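Local coordinates for protein glycoside hydrolase family 81 (Clostridium thermocellum, PDB 6FOP) that probably hydrolyses beta-1,3-glucans such as laminarin, as a family 81 glucanase of the bacterium's cellulosome, at residues V91-Y97 and F138-R144; N199-I203 and A221-V225. One frame throughout, in Å; residues are numbered along the deposited sequence.

Contact 1. Residues V91-Y97 and F138-R144; sequences VGHSSVY and FTGGNPR
His93 reaches across to the turn at 139-141, where its NE2 donates a nearly straight hydrogen bond of 2.8 Å to Thr139 O, with the acceptor lying in the imidazole plane. CG stands opposite the backbone N (chi1 -170°), and this brings the ring to the turn although CB starts off away from it. The other ring nitrogen, ND1, accepts the N-H groups of Ser95 and Val96 from its own segment, the first near the ring plane and the second well out of it. With both nitrogens engaged, the rotation of the buried ring is fixed, and a neutral imidazole protonated at NE2 would fit the pattern.

Beside it, Asn142 N donates to Ser94 OG at 2.8 Å, and Ser94 N returns a bond to Asn142 O in the carbonyl plane. Gly92 and Arg144 form an antiparallel hydrogen-bonded pair, with Arg144 N to Gly92 O at 2.9 Å. The arginine side chain runs extended and then bends at chi3 (63°), so that NE meets His93 O from above its carbonyl plane at 3.0 Å. That turn also lays the guanidinium flat on Tyr97, a cation-pi stack with centres 4.2 Å apart. A water accepts from Arg144 NH2 and His93 N and lies 2.7 Å from Val96 O.

Further out, the Phe138 ring presents its edge to Gly92 O and to Val91, CZ lying 3.8 Å from Val91 CG1, while Pro143 CG sits over one ring face.

Strand 89-93 runs between strands 66-70 and 143-147 of one antiparallel sheet. Strand 189-193 flanks the far side of 143-147, where Thr189 and Thr191 touch Arg144, and just beyond its end Leu194 N binds Asn142 OD1. Phe138 lies near the end of strand 133-139, in a second sheet.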
loop_
_atom_site.group_PDB
_atom_site.type_symbol
_atom_site.label_atom_id
_atom_site.label_comp_id
_atom_site.label_asym_id
_atom_site.label_seq_id
_atom_site.Cartn_x
_atom_site.Cartn_y
_atom_site.Cartn_z
ATOM N N VAL A 91 19.572 10.432 20.303
ATOM C CA VAL A 91 19.606 9.595 21.489
ATOM C C VAL A 91 20.850 8.745 21.365
ATOM O O VAL A 91 20.895 7.799 20.590
ATOM C CB VAL A 91 18.348 8.717 21.600
ATOM C CG1 VAL A 91 18.427 7.772 22.792
ATOM C CG2 VAL A 91 17.098 9.577 21.710
ATOM N N GLY A 92 21.866 9.122 22.159
ATOM C CA GLY A 92 23.141 8.427 22.217
ATOM C C GLY A 92 23.339 7.787 23.588
ATOM O O GLY A 92 22.399 7.674 24.388
ATOM N N HIS A 93 24.586 7.435 23.870
ATOM C CA HIS A 93 24.937 6.599 25.004
ATOM C C HIS A 93 26.152 7.247 25.701
ATOM O O HIS A 93 27.065 7.797 25.048
ATOM C CB HIS A 93 25.236 5.206 24.487
ATOM C CG HIS A 93 25.381 4.158 25.539
ATOM N ND1 HIS A 93 26.486 4.083 26.349
ATOM C CD2 HIS A 93 24.613 3.095 25.857
ATOM C CE1 HIS A 93 26.392 3.028 27.137
ATOM N NE2 HIS A 93 25.256 2.416 26.860
ATOM N N SER A 94 26.163 7.189 27.031
ATOM C CA SER A 94 27.156 7.918 27.829
ATOM C C SER A 94 28.565 7.363 27.729
ATOM O O SER A 94 29.519 8.069 28.012
ATOM C CB SER A 94 26.711 7.983 29.290
ATOM O OG SER A 94 26.635 6.717 29.892
ATOM N N SER A 95 28.707 6.082 27.429
ATOM C CA SER A 95 30.040 5.482 27.281
ATOM C C SER A 95 30.387 4.854 25.933
ATOM O O SER A 95 31.559 4.655 25.646
ATOM C CB SER A 95 30.311 4.505 28.432
ATOM O OG SER A 95 29.345 3.494 28.499
ATOM N N VAL A 96 29.399 4.616 25.077
ATOM C CA VAL A 96 29.636 4.066 23.770
ATOM C C VAL A 96 29.348 5.212 22.818
ATOM O O VAL A 96 28.205 5.592 22.649
ATOM C CB VAL A 96 28.729 2.855 23.460
ATOM C CG1 VAL A 96 29.006 2.342 22.055
ATOM C CG2 VAL A 96 28.980 1.736 24.465
ATOM N N TYR A 97 30.381 5.775 22.212
ATOM C CA TYR A 97 30.208 6.904 21.288
ATOM C C TYR A 97 30.057 6.454 19.827
ATOM O O TYR A 97 29.556 7.226 18.997
ATOM C CB TYR A 97 31.363 7.905 21.451
ATOM C CG TYR A 97 31.198 8.878 22.616
ATOM C CD1 TYR A 97 30.764 8.446 23.872
ATOM C CD2 TYR A 97 31.505 10.243 22.464
ATOM C CE1 TYR A 97 30.615 9.326 24.946
ATOM C CE2 TYR A 97 31.362 11.136 23.523
ATOM C CZ TYR A 97 30.920 10.673 24.759
ATOM O OH TYR A 97 30.772 11.543 25.826
ATOM N N PHE A 138 18.297 0.819 27.621
ATOM C CA PHE A 138 19.755 0.956 27.630
ATOM C C PHE A 138 20.425 -0.181 28.406
ATOM O O PHE A 138 19.875 -0.689 29.393
ATOM C CB PHE A 138 20.129 2.297 28.277
ATOM C CG PHE A 138 19.940 3.456 27.367
ATOM C CD1 PHE A 138 18.662 3.910 27.039
ATOM C CD2 PHE A 138 21.028 4.076 26.813
ATOM C CE1 PHE A 138 18.515 4.952 26.129
ATOM C CE2 PHE A 138 20.879 5.122 25.925
ATOM C CZ PHE A 138 19.629 5.566 25.599
ATOM N N THR A 139 21.617 -0.580 27.952
ATOM C CA THR A 139 22.518 -1.344 28.787
ATOM C C THR A 139 23.909 -0.682 28.750
ATOM O O THR A 139 24.282 -0.005 27.791
ATOM C CB THR A 139 22.679 -2.799 28.324
ATOM O OG1 THR A 139 23.472 -2.848 27.118
ATOM C CG2 THR A 139 21.343 -3.480 28.171
ATOM N N GLY A 140 24.622 -0.795 29.856
ATOM C CA GLY A 140 26.017 -0.403 29.906
ATOM C C GLY A 140 26.277 1.064 30.077
ATOM O O GLY A 140 27.432 1.477 30.038
ATOM N N GLY A 141 25.222 1.852 30.284
ATOM C CA GLY A 141 25.361 3.276 30.447
ATOM C C GLY A 141 24.069 4.036 30.324
ATOM O O GLY A 141 22.986 3.459 30.256
ATOM N N ASN A 142 24.205 5.347 30.236
ATOM C CA ASN A 142 23.090 6.259 30.360
ATOM C C ASN A 142 22.678 6.878 29.019
ATOM O O ASN A 142 23.518 7.072 28.139
ATOM C CB ASN A 142 23.484 7.391 31.294
ATOM C CG ASN A 142 23.556 6.940 32.728
ATOM O OD1 ASN A 142 22.715 6.172 33.198
ATOM N ND2 ASN A 142 24.541 7.448 33.446
ATOM N N PRO A 143 21.404 7.271 28.904
ATOM C CA PRO A 143 20.993 8.070 27.738
ATOM C C PRO A 143 21.729 9.377 27.700
ATOM O O PRO A 143 21.749 10.094 28.702
ATOM C CB PRO A 143 19.498 8.306 27.980
ATOM C CG PRO A 143 19.098 7.202 28.901
ATOM C CD PRO A 143 20.274 7.035 29.807
ATOM N N ARG A 144 22.358 9.660 26.563
ATOM C CA ARG A 144 23.067 10.901 26.342
ATOM C C ARG A 144 22.343 11.566 25.196
ATOM O O ARG A 144 22.448 11.101 24.061
ATOM C CB ARG A 144 24.538 10.608 25.996
ATOM C CG ARG A 144 25.395 11.856 25.763
ATOM C CD ARG A 144 26.848 11.458 25.501
ATOM N NE ARG A 144 27.008 10.666 24.278
ATOM C CZ ARG A 144 27.131 11.157 23.046
ATOM N NH1 ARG A 144 27.138 12.479 22.820
ATOM N NH2 ARG A 144 27.283 10.342 21.999
HETATM O O HOH W 1 26.513 7.552 21.731
HETATM O O HOH W 2 28.967 3.542 31.332
#

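Contact 2. Residues N199-I203 and A221-V225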
loop_
_atom_site.group_PDB
_atom_site.type_symbol
_atom_site.label_atom_id
_atom_site.label_comp_id
_atom_site.label_asym_id
_atom_site.label_seq_id
_atom_site.Cartn_x
_atom_site.Cartn_y
_atom_site.Cartn_z
ATOM N N ASN A 199 16.359 0.961 33.453
ATOM C CA ASN A 199 17.101 1.221 32.231
ATOM C C ASN A 199 16.210 1.543 31.034
ATOM O O ASN A 199 16.681 1.562 29.903
ATOM C CB ASN A 199 18.014 0.041 31.900
ATOM C CG ASN A 199 19.031 -0.232 32.958
ATOM O OD1 ASN A 199 20.094 0.385 32.967
ATOM N ND2 ASN A 199 18.721 -1.115 33.865
ATOM N N TYR A 200 14.959 1.860 31.330
ATOM C CA TYR A 200 13.999 2.288 30.305
ATOM C C TYR A 200 13.959 3.812 30.211
ATOM O O TYR A 200 14.261 4.533 31.177
ATOM C CB TYR A 200 12.611 1.710 30.619
ATOM C CG TYR A 200 12.107 2.016 32.004
ATOM C CD1 TYR A 200 12.389 1.159 33.076
ATOM C CD2 TYR A 200 11.353 3.137 32.267
ATOM C CE1 TYR A 200 11.942 1.437 34.344
ATOM C CE2 TYR A 200 10.907 3.422 33.552
ATOM C CZ TYR A 200 11.194 2.555 34.584
ATOM O OH TYR A 200 10.805 2.819 35.887
ATOM N N PHE A 201 13.587 4.325 29.038
ATOM C CA PHE A 201 13.652 5.787 28.769
ATOM C C PHE A 201 12.759 6.021 27.564
ATOM O O PHE A 201 12.833 5.250 26.608
ATOM C CB PHE A 201 15.090 6.190 28.456
ATOM C CG PHE A 201 15.291 7.649 28.209
ATOM C CD1 PHE A 201 15.498 8.516 29.281
ATOM C CD2 PHE A 201 15.254 8.169 26.927
ATOM C CE1 PHE A 201 15.687 9.848 29.079
ATOM C CE2 PHE A 201 15.441 9.538 26.717
ATOM C CZ PHE A 201 15.645 10.373 27.803
ATOM N N SER A 202 11.899 7.037 27.610
ATOM C CA SER A 202 11.068 7.341 26.428
ATOM C C SER A 202 11.041 8.822 26.150
ATOM O O SER A 202 11.396 9.634 27.013
ATOM C CB SER A 202 9.649 6.793 26.585
ATOM O OG SER A 202 8.979 7.421 27.651
ATOM N N ILE A 203 10.597 9.172 24.954
ATOM C CA ILE A 203 10.424 10.571 24.545
ATOM C C ILE A 203 9.063 10.662 23.869
ATOM O O ILE A 203 8.531 9.625 23.400
ATOM C CB ILE A 203 11.548 11.065 23.623
ATOM C CG1 ILE A 203 11.513 10.407 22.236
ATOM C CG2 ILE A 203 12.901 10.833 24.282
ATOM C CD1 ILE A 203 10.591 11.053 21.210
ATOM N N ALA A 221 3.787 7.631 29.292
ATOM C CA ALA A 221 5.162 7.521 28.774
ATOM C C ALA A 221 5.852 6.222 29.116
ATOM O O ALA A 221 6.851 5.852 28.470
ATOM C CB ALA A 221 6.029 8.702 29.235
ATOM N N TYR A 222 5.364 5.542 30.148
ATOM C CA TYR A 222 5.961 4.315 30.618
ATOM C C TYR A 222 5.220 3.072 30.188
ATOM O O TYR A 222 5.518 1.988 30.666
ATOM C CB TYR A 222 6.224 4.388 32.153
ATOM C CG TYR A 222 6.973 5.655 32.513
ATOM C CD1 TYR A 222 8.310 5.792 32.190
ATOM C CD2 TYR A 222 6.324 6.740 33.055
ATOM C CE1 TYR A 222 9.005 6.976 32.449
ATOM C CE2 TYR A 222 7.006 7.933 33.335
ATOM C CZ TYR A 222 8.353 8.037 33.050
ATOM O OH TYR A 222 9.012 9.218 33.321
ATOM N N CYS A 223 4.259 3.237 29.277
ATOM C CA CYS A 223 3.523 2.120 28.685
ATOM C C CYS A 223 4.179 1.837 27.346
ATOM O O CYS A 223 3.807 2.388 26.312
ATOM C CB CYS A 223 2.050 2.479 28.557
ATOM S SG CYS A 223 1.212 2.616 30.151
ATOM N N PHE A 224 5.229 1.041 27.370
ATOM C CA PHE A 224 6.045 0.806 26.176
ATOM C C PHE A 224 5.300 -0.143 25.235
ATOM O O PHE A 224 4.853 -1.211 25.641
ATOM C CB PHE A 224 7.387 0.190 26.568
ATOM C CG PHE A 224 8.404 1.177 27.099
ATOM C CD1 PHE A 224 8.043 2.358 27.742
ATOM C CD2 PHE A 224 9.759 0.888 26.952
ATOM C CE1 PHE A 224 9.016 3.238 28.205
ATOM C CE2 PHE A 224 10.711 1.767 27.413
ATOM C CZ PHE A 224 10.340 2.934 28.022
ATOM N N VAL A 225 5.183 0.254 23.964
ATOM C CA VAL A 225 4.537 -0.603 22.968
ATOM C C VAL A 225 5.474 -1.733 22.609
ATOM O O VAL A 225 6.591 -1.501 22.181
ATOM C CB VAL A 225 4.114 0.189 21.723
ATOM C CG1 VAL A 225 3.563 -0.767 20.672
ATOM C CG2 VAL A 225 3.045 1.190 22.103
#
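Ser202 and Ala221 make the one polar link here: Ser202 OG donates to Ala221 O at 2.8 Å, arriving tilted from the carbonyl plane. The hydroxyl lies between its own backbone N and carbonyl carbon (chi1 64°), which directs it at Ala221 O. The bond gives both buried polar atoms a partner; Ser202 OG also lies 3.6 Å from Ala221 CB.

Phe224 completes the tight part. Its ring points at strand 200-203 and fits between two side chains on the same side of that strand: Phe224 CZ is 3.7 Å from Tyr200 CB, and Phe224 CE1 is 4.0 Å from Ser202 CB. The rim of the ring meets the backbone at Phe201 N. Tyr135 of the adjoining strand packs on Phe224 as well.

Farther out, at the ring of the partly exposed Tyr200, one edge alone is met. Tyr222 crosses that side chain at about a right angle, and its CD1 comes to the edge of the Tyr200 ring, 3.8 Å from CE2. The phenol end of Tyr200 turns to Glu253, with which OH hydrogen-bonds.

The axes of strands 200-203 and 223-225 approach to 9.1 Å at 82°, so these are layers packed nearly orthogonally and not paired strands. Helix 211-220 lies between them in the chain, and the arrangement joins one sheet of the N-terminal beta-sandwich of this GH81 enzyme to a separate three-stranded sheet that includes the long strand 223-235.

In the fold
The two contacts follow one another along the chain, contact 1 closing before contact 2 opens, and their centres lie 16 Å apart. Strands 133-139 and 200-206, neighbours in one antiparallel sheet, connect them: Phe138 N lies 2.9 Å from Asn199 O, a probable hydrogen bond, and Pro143 CG packs on Phe201 CD1. Contact 1 lies where the chain passes from this sheet to the one holding 89-93 and 143-147; contact 2 lies where the same sheet meets strand 223-235. Together they tie three sheets in succession at one end of the elongated enzyme, well away from the helical C-terminal domain.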